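Local coordinates for protein D-alanyl-D-alanine carboxypeptidase (Vibrio cholerae, PDB 5TR7) that probably removes the terminal D-alanine from peptidoglycan precursor peptides as a penicillin-binding serine carboxypeptidase of the S11 family, acting in cell wall biogenesis, at residues A[237-240]-A[241-244]; A[33-36]-A[37-40]; A[122-125]-A[126-129]; A[175-179]-A[180-184]. All coordinates share one frame; numbering follows the deposited sequence.

Interaction 1: A[237-240]-A[241-244]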
loop_
_atom_site.group_PDB
_atom_site.type_symbol
_atom_site.label_atom_id
_atom_site.label_comp_id
_atom_site.label_asym_id
_atom_site.label_seq_id
_atom_site.Cartn_x
_atom_site.Cartn_y
_atom_site.Cartn_z
ATOM N N LYS A 237 -12.711 2.386 8.325
ATOM C CA LYS A 237 -12.065 3.069 9.436
ATOM C C LYS A 237 -12.437 2.455 10.774
ATOM O O LYS A 237 -11.555 2.108 11.548
ATOM C CB LYS A 237 -12.413 4.542 9.485
ATOM C CG LYS A 237 -11.658 5.393 8.485
ATOM C CD LYS A 237 -11.882 6.900 8.691
ATOM C CE LYS A 237 -13.177 7.405 8.069
ATOM N NZ LYS A 237 -13.220 8.894 8.193
ATOM N N ALA A 238 -13.740 2.341 11.056
ATOM C CA ALA A 238 -14.167 1.812 12.348
ATOM C C ALA A 238 -13.678 0.414 12.652
ATOM O O ALA A 238 -13.181 0.171 13.721
ATOM C CB ALA A 238 -15.668 1.857 12.479
ATOM N N GLU A 239 -13.710 -0.495 11.692
ATOM C CA GLU A 239 -13.308 -1.837 11.987
ATOM C C GLU A 239 -11.803 -1.889 12.204
ATOM O O GLU A 239 -11.338 -2.639 13.056
ATOM C CB GLU A 239 -13.755 -2.790 10.879
ATOM C CG GLU A 239 -15.281 -2.798 10.663
ATOM C CD GLU A 239 -16.112 -3.112 11.908
ATOM O OE1 GLU A 239 -16.827 -2.228 12.409
ATOM O OE2 GLU A 239 -15.970 -4.192 12.455
ATOM N N SER A 240 -11.045 -1.078 11.487
ATOM C CA SER A 240 -9.595 -1.056 11.694
ATOM C C SER A 240 -9.263 -0.489 13.055
ATOM O O SER A 240 -8.378 -1.007 13.738
ATOM C CB SER A 240 -8.914 -0.240 10.584
ATOM O OG SER A 240 -9.083 -0.945 9.376
ATOM N N LYS A 241 -10.016 0.536 13.458
ATOM C CA LYS A 241 -9.797 1.162 14.774
ATOM C C LYS A 241 -10.106 0.127 15.857
ATOM O O LYS A 241 -9.311 -0.006 16.783
ATOM C CB LYS A 241 -10.596 2.478 14.972
ATOM C CG LYS A 241 -10.173 3.264 16.151
ATOM C CD LYS A 241 -11.013 4.510 16.451
ATOM C CE LYS A 241 -10.280 5.373 17.504
ATOM N NZ LYS A 241 -10.999 6.631 17.842
ATOM N N LYS A 242 -11.172 -0.683 15.689
ATOM C CA LYS A 242 -11.516 -1.698 16.707
ATOM C C LYS A 242 -10.409 -2.718 16.764
ATOM O O LYS A 242 -9.962 -3.082 17.827
ATOM C CB LYS A 242 -12.786 -2.497 16.420
ATOM C CG LYS A 242 -14.073 -1.764 16.564
ATOM C CD LYS A 242 -15.247 -2.551 15.958
ATOM C CE LYS A 242 -16.445 -1.613 15.954
ATOM N NZ LYS A 242 -17.500 -2.035 14.994
ATOM N N LEU A 243 -10.004 -3.193 15.615
ATOM C CA LEU A 243 -8.981 -4.186 15.557
ATOM C C LEU A 243 -7.758 -3.693 16.258
ATOM O O LEU A 243 -7.211 -4.379 17.054
ATOM C CB LEU A 243 -8.681 -4.528 14.120
ATOM C CG LEU A 243 -8.071 -5.874 13.833
ATOM C CD1 LEU A 243 -8.699 -6.975 14.646
ATOM C CD2 LEU A 243 -8.160 -6.171 12.363
ATOM N N LEU A 244 -7.344 -2.479 15.967
ATOM C CA LEU A 244 -6.137 -1.912 16.579
ATOM C C LEU A 244 -6.291 -1.709 18.088
ATOM O O LEU A 244 -5.369 -2.049 18.837
ATOM C CB LEU A 244 -5.726 -0.595 15.910
ATOM C CG LEU A 244 -5.178 -0.690 14.496
ATOM C CD1 LEU A 244 -5.212 0.674 13.810
ATOM C CD2 LEU A 244 -3.777 -1.245 14.448
#
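Glu239 and Lys242 run side by side on helix 233-251, one helical turn apart (i, i+3), and close a salt bridge in which Lys242 NZ lies 2.7 Å from Glu239 OE1. The ammonium group comes to the syn side of that oxygen, 18° out of the carboxylate plane. The two chains reach this meeting differently: Lys242 is extended beyond CG, whereas Glu239 folds at its second torsion (chi2 -56°), which turns the carboxylate toward the end of Lys242. Lys242 CD lies 3.9 Å from both Glu239 OE1 and Glu239 OE2, which bears out the side-by-side course. The other oxygen, Glu239 OE2, accepts from the backbone N of Ala7, and the carboxylate is thus gripped at both oxygens, which probably favours its ionised form.

Lys241 leaves in another direction, its chain fully extended with CG anti to the backbone N (chi1 -168°), to reach Asp192 and Ser194. Ser240 turns its hydroxyl back to the carbonyl of Arg236. Beneath these side chains runs an unbroken alpha-helical ladder, for example Leu243 N to Glu239 O at 2.9 Å, and Leu244 CG sits 3.3 Å from Ser240 O.

Lys237 belongs to a pocket that holds a nitrite ion. On the inner side of the helix, Ser240, Leu243 and Leu244 pack against strand 221-230; Leu243 also meets strand 10-15, while Ser240 and Leu244 reach strand 209-218, so the helix packs against the five-stranded antiparallel sheet.

Interaction 2: A[33-36]-A[37-40]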
loop_
_atom_site.group_PDB
_atom_site.type_symbol
_atom_site.label_atom_id
_atom_site.label_comp_id
_atom_site.label_asym_id
_atom_site.label_seq_id
_atom_site.Cartn_x
_atom_site.Cartn_y
_atom_site.Cartn_z
ATOM N N PRO A 33 -5.741 -8.048 -4.441
ATOM C CA PRO A 33 -5.333 -6.947 -3.538
ATOM C C PRO A 33 -5.532 -5.536 -4.053
ATOM O O PRO A 33 -5.529 -4.556 -3.277
ATOM C CB PRO A 33 -3.846 -7.202 -3.341
ATOM C CG PRO A 33 -3.416 -7.802 -4.631
ATOM C CD PRO A 33 -4.564 -8.682 -5.043
ATOM N N ALA A 34 -5.687 -5.453 -5.365
ATOM C CA ALA A 34 -5.974 -4.211 -6.038
ATOM C C ALA A 34 -4.948 -3.161 -5.681
ATOM O O ALA A 34 -3.757 -3.418 -5.634
ATOM C CB ALA A 34 -7.410 -3.747 -5.745
ATOM N N SER A 35 -5.421 -1.997 -5.319
ATOM C CA SER A 35 -4.521 -0.880 -5.101
ATOM C C SER A 35 -3.528 -1.119 -3.926
ATOM O O SER A 35 -2.550 -0.376 -3.766
ATOM C CB SER A 35 -5.382 0.356 -4.996
ATOM O OG SER A 35 -4.651 1.516 -5.068
ATOM N N LEU A 36 -3.728 -2.179 -3.140
ATOM C CA LEU A 36 -2.784 -2.444 -2.058
ATOM C C LEU A 36 -1.481 -2.950 -2.690
ATOM O O LEU A 36 -0.430 -2.908 -2.051
ATOM C CB LEU A 36 -3.329 -3.457 -1.045
ATOM C CG LEU A 36 -4.543 -3.001 -0.302
ATOM C CD1 LEU A 36 -4.931 -4.178 0.542
ATOM C CD2 LEU A 36 -4.292 -1.728 0.550
ATOM N N THR A 37 -1.574 -3.384 -3.953
ATOM C CA THR A 37 -0.389 -3.772 -4.732
ATOM C C THR A 37 0.656 -2.624 -4.749
ATOM O O THR A 37 1.852 -2.852 -4.865
ATOM C CB THR A 37 -0.818 -4.058 -6.194
ATOM O OG1 THR A 37 -1.681 -5.191 -6.214
ATOM C CG2 THR A 37 0.363 -4.347 -7.095
ATOM N N LYS A 38 0.176 -1.397 -4.569
ATOM C CA LYS A 38 1.055 -0.219 -4.559
ATOM C C LYS A 38 2.018 -0.238 -3.418
ATOM O O LYS A 38 3.100 0.375 -3.494
ATOM C CB LYS A 38 0.293 1.061 -4.635
ATOM C CG LYS A 38 -0.540 1.178 -5.927
ATOM C CD LYS A 38 -1.261 2.518 -6.075
ATOM C CE LYS A 38 -1.998 2.636 -7.408
ATOM N NZ LYS A 38 -3.232 1.837 -7.447
ATOM N N MET A 39 1.674 -0.955 -2.351
ATOM C CA MET A 39 2.641 -1.101 -1.259
ATOM C C MET A 39 3.876 -1.856 -1.752
ATOM O O MET A 39 5.030 -1.536 -1.352
ATOM C CB MET A 39 2.044 -1.871 -0.085
ATOM C CG MET A 39 0.978 -1.069 0.701
ATOM S SD MET A 39 0.542 -1.886 2.201
ATOM C CE MET A 39 -0.066 -3.472 1.792
ATOM N N MET A 40 3.663 -2.838 -2.632
ATOM C CA MET A 40 4.824 -3.627 -3.096
ATOM C C MET A 40 5.643 -2.748 -4.036
ATOM O O MET A 40 6.859 -2.761 -4.027
ATOM C CB MET A 40 4.430 -4.958 -3.749
ATOM C CG MET A 40 5.686 -5.705 -4.284
ATOM S SD MET A 40 6.945 -6.118 -3.011
ATOM C CE MET A 40 5.859 -7.412 -2.353
#
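Ser35 and Lys38 meet as the two ends of an SxxK motif, the signature of penicillin-binding proteins and related serine beta-lactamases, here at the start of helix 37-50. By inference from the family, Ser35 forms the acyl-ester intermediate and Lys38 is the proton acceptor. The chain enters through a short 3-10 segment at residues 35-36.

Thr37 grips the carbonyl of Ala34 twice: its backbone N donates over 2.8 Å to Ala34 O, and its hydroxyl OG1 reaches the same oxygen at 2.8 Å, in the carbonyl plane. OG1 stands beside the backbone N of its own residue (chi1 -65°), which brings both donors to one acceptor. The Pro33 ring crosses the Thr37 side chain obliquely, with Pro33 CG 3.5 Å from Thr37 OG1.

Lys38 comes next. Its backbone N bonds Ser35 O, three residues back, as in a 3-10 turn, and from above the carbonyl plane. The side chain runs out extended until its last torsion (chi4 75°), where a bend turns NZ back to the serine, and Lys38 NZ donates to Ser35 OG over 2.8 Å. Asn100 OD1 and His139 O also accept from Lys38 NZ, so three oxygens fix its position in the predicted active site beside Ser98 and Lys201.

Met39 likewise donates its N to Leu36 O, at 2.9 Å. Its side chain and that of Leu36 pack on strands 196-205 and 209-218 and on helix 150-163, whereas Met40, which follows, turns to Met130 and Phe135. The thioether chain of Met39 reaches back until its CE lies 4.3 Å from Leu36 CB.

Interaction 3: A[122-125]-A[126-129]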
loop_
_atom_site.group_PDB
_atom_site.type_symbol
_atom_site.label_atom_id
_atom_site.label_comp_id
_atom_site.label_asym_id
_atom_site.label_seq_id
_atom_site.Cartn_x
_atom_site.Cartn_y
_atom_site.Cartn_z
ATOM N N ASN A 122 7.923 -9.657 -7.497
ATOM C CA ASN A 122 7.787 -11.049 -7.028
ATOM C C ASN A 122 9.032 -11.576 -6.382
ATOM O O ASN A 122 8.945 -12.452 -5.514
ATOM C CB ASN A 122 7.350 -11.990 -8.176
ATOM C CG ASN A 122 5.933 -11.661 -8.679
ATOM O OD1 ASN A 122 4.975 -11.533 -7.881
ATOM N ND2 ASN A 122 5.797 -11.462 -9.999
ATOM N N ALA A 123 10.204 -11.143 -6.812
ATOM C CA ALA A 123 11.428 -11.629 -6.143
ATOM C C ALA A 123 11.426 -11.048 -4.718
ATOM O O ALA A 123 11.696 -11.749 -3.744
ATOM C CB ALA A 123 12.686 -11.211 -6.883
ATOM N N TRP A 124 11.050 -9.780 -4.569
ATOM C CA TRP A 124 10.983 -9.238 -3.193
ATOM C C TRP A 124 9.895 -9.894 -2.353
ATOM O O TRP A 124 10.108 -10.195 -1.169
ATOM C CB TRP A 124 10.829 -7.746 -3.146
ATOM C CG TRP A 124 12.123 -7.010 -3.346
ATOM C CD1 TRP A 124 12.521 -6.355 -4.469
ATOM C CD2 TRP A 124 13.191 -6.857 -2.393
ATOM N NE1 TRP A 124 13.759 -5.836 -4.287
ATOM C CE2 TRP A 124 14.171 -6.069 -3.000
ATOM C CE3 TRP A 124 13.406 -7.301 -1.076
ATOM C CZ2 TRP A 124 15.388 -5.738 -2.354
ATOM C CZ3 TRP A 124 14.611 -6.944 -0.427
ATOM C CH2 TRP A 124 15.563 -6.176 -1.076
ATOM N N ALA A 125 8.750 -10.160 -2.961
ATOM C CA ALA A 125 7.638 -10.788 -2.250
ATOM C C ALA A 125 8.106 -12.135 -1.702
ATOM O O ALA A 125 7.865 -12.506 -0.540
ATOM C CB ALA A 125 6.466 -10.992 -3.200
ATOM N N SER A 126 8.851 -12.843 -2.529
ATOM C CA SER A 126 9.346 -14.132 -2.089
ATOM C C SER A 126 10.346 -14.007 -0.909
ATOM O O SER A 126 10.242 -14.702 0.085
ATOM C CB SER A 126 10.016 -14.822 -3.253
ATOM O OG SER A 126 10.386 -16.037 -2.826
ATOM N N SER A 127 11.282 -13.083 -0.994
ATOM C CA SER A 127 12.263 -12.936 0.055
ATOM C C SER A 127 11.628 -12.387 1.339
ATOM O O SER A 127 12.227 -12.435 2.403
ATOM C CB SER A 127 13.412 -12.081 -0.467
ATOM O OG SER A 127 13.021 -10.752 -0.488
ATOM N N LEU A 128 10.436 -11.798 1.240
ATOM C CA LEU A 128 9.753 -11.334 2.425
ATOM C C LEU A 128 8.863 -12.436 3.027
ATOM O O LEU A 128 8.300 -12.188 4.054
ATOM C CB LEU A 128 8.895 -10.129 2.135
ATOM C CG LEU A 128 9.612 -8.826 1.744
ATOM C CD1 LEU A 128 8.660 -7.731 1.316
ATOM C CD2 LEU A 128 10.581 -8.324 2.798
ATOM N N GLY A 129 8.719 -13.628 2.418
ATOM C CA GLY A 129 7.838 -14.660 3.011
ATOM C C GLY A 129 6.348 -14.543 2.637
ATOM O O GLY A 129 5.473 -15.126 3.245
#
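Trp124 and Ser127 meet in the last turn of helix 114-127, which ends in a Schellman motif at Gly129. The hydrogen bonds are mostly those of the helix backbone: Ser126 N reaches Asn122 O, and Ser127 N reaches Ala123 O. At the end the pattern changes, for Leu128 N binds Trp124 O at 2.9 Å and also makes a weak bond to Ala125 O. Leu128 CG also lies 3.3 Å from Trp124 O. Gly129 N then turns back to Ser126 O at 3.0 Å. Its positive phi (85°) would press a beta carbon against the preceding carbonyl oxygen, a position that suits glycine.

Among apolar contacts, Leu128 packs on Tyr43 and helix 150-163. The Trp124 indole meets Tyr43 edge-to-face and also touches Val44, with Gln47 as a further neighbour, while Ala125 touches Met40, joining this helix end to helix 37-50.

Across the contact, the side-chain hydrogen bond comes from Ser127. With OG held between its own backbone N and carbonyl carbon (chi1 76°), the hydroxyl donates to Trp124 O at 3.0 Å, giving that carbonyl two donors. Ser127 OG also approaches the indole obliquely, 3.5 Å from Trp124 CE3.

Interaction 4: A[175-179]-A[180-184]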
loop_
_atom_site.group_PDB
_atom_site.type_symbol
_atom_site.label_atom_id
_atom_site.label_comp_id
_atom_site.label_asym_id
_atom_site.label_seq_id
_atom_site.Cartn_x
_atom_site.Cartn_y
_atom_site.Cartn_z
ATOM N N LYS A 175 -1.875 14.803 2.097
ATOM C CA LYS A 175 -2.258 15.265 0.774
ATOM C C LYS A 175 -1.071 15.556 -0.086
ATOM O O LYS A 175 0.033 15.636 0.386
ATOM C CB LYS A 175 -3.061 16.537 0.883
ATOM C CG LYS A 175 -2.340 17.729 1.472
ATOM C CD LYS A 175 -3.493 18.697 1.925
ATOM C CE LYS A 175 -3.023 19.995 2.506
ATOM N NZ LYS A 175 -2.532 20.909 1.442
ATOM N N PHE A 176 -1.348 15.708 -1.366
ATOM C CA PHE A 176 -0.306 15.998 -2.307
ATOM C C PHE A 176 -0.951 16.653 -3.484
ATOM O O PHE A 176 -2.013 16.231 -3.936
ATOM C CB PHE A 176 0.377 14.731 -2.777
ATOM C CG PHE A 176 1.501 14.967 -3.706
ATOM C CD1 PHE A 176 2.620 15.666 -3.277
ATOM C CD2 PHE A 176 1.506 14.386 -4.971
ATOM C CE1 PHE A 176 3.687 15.869 -4.152
ATOM C CE2 PHE A 176 2.583 14.553 -5.833
ATOM C CZ PHE A 176 3.658 15.308 -5.446
ATOM N N THR A 177 -0.282 17.692 -3.942
ATOM C CA THR A 177 -0.628 18.452 -5.097
ATOM C C THR A 177 0.392 18.234 -6.260
ATOM O O THR A 177 1.601 18.331 -6.071
ATOM C CB THR A 177 -0.615 19.931 -4.727
ATOM O OG1 THR A 177 -1.534 20.115 -3.669
ATOM C CG2 THR A 177 -1.018 20.828 -5.928
ATOM N N TYR A 178 -0.149 17.968 -7.442
ATOM C CA TYR A 178 0.617 17.879 -8.664
ATOM C C TYR A 178 -0.182 18.548 -9.787
ATOM O O TYR A 178 -1.383 18.277 -9.988
ATOM C CB TYR A 178 1.012 16.449 -9.051
ATOM C CG TYR A 178 1.763 16.454 -10.345
ATOM C CD1 TYR A 178 3.068 16.976 -10.427
ATOM C CD2 TYR A 178 1.166 16.004 -11.500
ATOM C CE1 TYR A 178 3.758 17.019 -11.640
ATOM C CE2 TYR A 178 1.823 16.063 -12.712
ATOM C CZ TYR A 178 3.124 16.543 -12.772
ATOM O OH TYR A 178 3.704 16.581 -13.979
ATOM N N ASN A 179 0.488 19.491 -10.463
ATOM C CA ASN A 179 -0.059 20.186 -11.560
ATOM C C ASN A 179 -1.369 20.925 -11.184
ATOM O O ASN A 179 -2.265 21.050 -11.961
ATOM C CB ASN A 179 -0.284 19.179 -12.693
ATOM C CG ASN A 179 -0.176 19.816 -14.059
ATOM O OD1 ASN A 179 0.550 20.753 -14.268
ATOM N ND2 ASN A 179 -0.852 19.281 -14.980
ATOM N N GLY A 180 -1.428 21.464 -9.982
ATOM C CA GLY A 180 -2.571 22.237 -9.522
ATOM C C GLY A 180 -3.762 21.397 -9.150
ATOM O O GLY A 180 -4.837 21.924 -8.977
ATOM N N ILE A 181 -3.540 20.104 -9.037
ATOM C CA ILE A 181 -4.541 19.124 -8.613
ATOM C C ILE A 181 -4.128 18.532 -7.258
ATOM O O ILE A 181 -3.077 17.863 -7.165
ATOM C CB ILE A 181 -4.707 18.017 -9.658
ATOM C CG1 ILE A 181 -5.166 18.681 -10.985
ATOM C CG2 ILE A 181 -5.737 16.985 -9.175
ATOM C CD1 ILE A 181 -5.201 17.747 -12.169
ATOM N N THR A 182 -4.933 18.833 -6.215
ATOM C CA THR A 182 -4.689 18.391 -4.858
ATOM C C THR A 182 -5.555 17.198 -4.568
ATOM O O THR A 182 -6.746 17.233 -4.816
ATOM C CB THR A 182 -4.982 19.490 -3.836
ATOM O OG1 THR A 182 -4.080 20.563 -4.037
ATOM C CG2 THR A 182 -4.773 19.018 -2.377
ATOM N N GLN A 183 -4.953 16.116 -4.051
ATOM C CA GLN A 183 -5.687 14.908 -3.711
ATOM C C GLN A 183 -5.273 14.538 -2.293
ATOM O O GLN A 183 -4.134 14.745 -1.886
ATOM C CB GLN A 183 -5.385 13.795 -4.698
ATOM C CG GLN A 183 -5.447 14.298 -6.131
ATOM C CD GLN A 183 -5.455 13.211 -7.210
ATOM O OE1 GLN A 183 -6.301 12.354 -7.167
ATOM N NE2 GLN A 183 -4.605 13.326 -8.245
ATOM N N TYR A 184 -6.239 14.036 -1.550
ATOM C CA TYR A 184 -6.067 13.604 -0.197
ATOM C C TYR A 184 -5.761 12.143 -0.043
ATOM O O TYR A 184 -6.213 11.314 -0.771
ATOM C CB TYR A 184 -7.320 13.947 0.677
ATOM C CG TYR A 184 -7.365 15.416 0.890
ATOM C CD1 TYR A 184 -7.961 16.243 -0.063
ATOM C CD2 TYR A 184 -6.657 16.020 1.941
ATOM C CE1 TYR A 184 -7.934 17.632 0.068
ATOM C CE2 TYR A 184 -6.619 17.402 2.080
ATOM C CZ TYR A 184 -7.268 18.197 1.144
ATOM O OH TYR A 184 -7.218 19.552 1.297
#
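Thr177 and Thr182 face each other across a two-stranded antiparallel beta hairpin, strands 175-178 and 181-184, closed by a type I' turn from Tyr178 to Ile181. The tight part is the backbone ladder. Phe176 and Gln183 form a hydrogen-bonded pair, with Gln183 N to Phe176 O at 2.9 Å and a reciprocal bond from Phe176 N; Tyr178 and Ile181 pair likewise next to the turn. Asn179 and Gly180 both take positive phi, as the turn type requires, and Asn179 CB lies over one face of the Tyr178 ring, 3.6 Å above its plane.

The face bearing Phe176, Tyr178, Ile181 and Gln183 is turned to the protein. There Phe176 touches helix 87-95, Ile181 touches Phe78, and Gln183 NE2 donates to Lys76 O.

The opposite face, with Lys175, Thr177, Thr182 and Tyr184, is the solvent side, where the cross-strand side chains meet each other. Lys175 and Tyr184 run side by side, pointing the same way, and Lys175 CD comes to 3.4 Å from Tyr184 CE2. Thr177 and Thr182, a non-hydrogen-bonded pair of the ladder, are linked through their side chains: each hydroxyl stands beside its own backbone N (chi1 -58° and -64°), and Thr177 OG1 hydrogen-bonds Thr182 OG1 at 2.6 Å.

Interaction 2 is the core contact, its centre about 5 Å from that of the chain, and its polar groups form part of the predicted active site. Interactions 3 and 4 are surface contacts on opposite sides of that centre, with interaction 1 partly buried. Only interactions 2 and 3 touch: Met40 CE packs 3.7 Å from Ala125 CB, so the helix that carries the SxxK motif is backed by the end of helix 114-127. Three contacts are helical, a mid-helix salt bridge, a helix start and a helix end; interaction 4 relies on strand pairing. Interactions 1 and 2 both pack on strand 209-218, from helices 233-251 and 37-50.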